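Local structure of antifreeze protein (Leucosporidium, 3UYU) at residues 156-161 / 183-188. The protein binds to the surface of ice crystals and inhibits their growth, conferring freeze tolerance with low thermal hysteresis activity. The protein carries 2 engineered substitutions. Sequence-based numbering, arbitrary orientation.
Sequences VAFTLA and AHFEGV
F158 and F185 run alongside each other in a common direction, their ring planes inclined obliquely at 37°. F158 brings its CE2 corner over one face of F185, displaced toward the rim, so that F158 CE2 comes within 3.4 Å of F185 CE2. In turn, F185 CA lies over a face of the F158 ring. The two phenylalanines reach this common course by different first torsions: CG of F158 is anti to its carbonyl carbon, whereas that of F185 is anti to its backbone N (chi1 -165°). F134 meets the F158 ring and F171 the F185 ring, continuing the aromatic row in both directions along the interior, and M152 touches both side chains.

Beside the rings, the backbones are joined at a single parallel bridge, A157 with H184. H184 N donates to V156 O at 2.9 Å, and F158 N to H184 O at 2.8 Å. Beyond this bridge the two strands part, their short axes inclined at 44°. E186 reaches into the widening gap, its CG packing against F158 CB and its OE1 coming to 3.4 Å from L160 CD1. The other oxygen, OE2, accepts a nearly straight bond from H184 NE2 through its anti lone pair, 2.7 Å long and in the imidazole plane. Bonds at both ring nitrogens, to E186 OE2 and S202 OG, fix the imidazole's rotation, while N204 ND2, also bonded to OE2, helps position the carboxylate. F158 O approaches the same ring at its edge, near CD2. Successive coils joined by parallel bridges, with like residues stacked inward, are the hallmark of the right-handed beta-helix of this ice-binding family.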
# COMPACT_ATOMS: atom_id res chain seq x y z
N VAL A 156 6.44 -11.21 32.80
CA VAL A 156 7.41 -10.09 32.66
C VAL A 156 6.61 -8.96 31.99
O VAL A 156 5.66 -9.22 31.25
CB VAL A 156 8.66 -10.43 31.78
CG1 VAL A 156 9.61 -11.53 32.40
CG2 VAL A 156 8.26 -10.76 30.35
N ALA A 157 7.07 -7.72 32.19
CA ALA A 157 6.41 -6.59 31.57
C ALA A 157 7.37 -5.63 30.91
O ALA A 157 8.45 -5.32 31.45
CB ALA A 157 5.55 -5.86 32.61
N PHE A 158 7.03 -5.17 29.70
CA PHE A 158 7.75 -4.07 29.05
C PHE A 158 7.26 -2.74 29.60
O PHE A 158 6.05 -2.53 29.70
CB PHE A 158 7.55 -4.05 27.50
CG PHE A 158 8.29 -5.17 26.74
CD1 PHE A 158 8.78 -6.34 27.38
CD2 PHE A 158 8.40 -5.04 25.37
CE1 PHE A 158 9.39 -7.39 26.58
CE2 PHE A 158 8.96 -6.07 24.56
CZ PHE A 158 9.51 -7.21 25.18
N THR A 159 8.21 -1.88 30.01
CA THR A 159 7.87 -0.56 30.59
C THR A 159 8.45 0.51 29.71
O THR A 159 9.56 0.37 29.16
CB THR A 159 8.40 -0.51 32.09
OG1 THR A 159 9.78 -0.34 32.09
CG2 THR A 159 8.07 -1.70 32.81
N LEU A 160 7.71 1.61 29.57
CA LEU A 160 8.19 2.74 28.79
C LEU A 160 8.67 3.81 29.80
O LEU A 160 8.04 4.06 30.90
CB LEU A 160 7.05 3.32 27.92
CG LEU A 160 6.48 2.34 26.91
CD1 LEU A 160 5.28 2.99 26.14
CD2 LEU A 160 7.58 1.75 26.04
N ALA A 161 9.81 4.41 29.46
CA ALA A 161 10.30 5.55 30.27
C ALA A 161 10.87 6.63 29.43
O ALA A 161 11.25 6.37 28.30
CB ALA A 161 11.36 5.01 31.24
N ALA A 183 2.31 -12.01 30.59
CA ALA A 183 3.36 -11.05 30.25
C ALA A 183 2.75 -9.88 29.47
O ALA A 183 1.65 -9.97 28.95
CB ALA A 183 4.47 -11.69 29.42
N HIS A 184 3.45 -8.75 29.51
CA HIS A 184 2.99 -7.54 28.79
C HIS A 184 4.07 -7.02 27.85
O HIS A 184 5.18 -6.65 28.28
CB HIS A 184 2.62 -6.41 29.76
CG HIS A 184 2.24 -5.16 29.04
ND1 HIS A 184 1.04 -5.04 28.37
CD2 HIS A 184 2.95 -4.06 28.78
CE1 HIS A 184 1.03 -3.88 27.73
NE2 HIS A 184 2.19 -3.27 27.96
N PHE A 185 3.73 -6.99 26.55
CA PHE A 185 4.59 -6.52 25.48
C PHE A 185 4.17 -5.13 25.01
O PHE A 185 2.99 -4.76 25.04
CB PHE A 185 4.43 -7.56 24.35
CG PHE A 185 5.50 -7.47 23.26
CD1 PHE A 185 5.33 -6.60 22.15
CD2 PHE A 185 6.62 -8.29 23.31
CE1 PHE A 185 6.32 -6.51 21.11
CE2 PHE A 185 7.60 -8.21 22.28
CZ PHE A 185 7.44 -7.33 21.21
N GLU A 186 5.18 -4.36 24.57
CA GLU A 186 4.98 -3.04 23.91
C GLU A 186 5.75 -3.06 22.57
O GLU A 186 6.95 -3.30 22.56
CB GLU A 186 5.57 -1.89 24.74
CG GLU A 186 4.85 -1.63 26.04
CD GLU A 186 3.60 -0.74 25.89
OE1 GLU A 186 3.61 0.18 25.08
OE2 GLU A 186 2.61 -0.97 26.64
N GLY A 187 5.05 -2.70 21.49
CA GLY A 187 5.78 -2.55 20.21
C GLY A 187 5.07 -3.27 19.07
O GLY A 187 4.05 -3.95 19.22
N VAL A 188 5.69 -3.08 17.89
CA VAL A 188 5.29 -3.76 16.66
C VAL A 188 6.07 -5.06 16.49
O VAL A 188 7.31 -5.05 16.48
CB VAL A 188 5.52 -2.83 15.45
CG1 VAL A 188 5.12 -3.55 14.15
CG2 VAL A 188 4.71 -1.59 15.56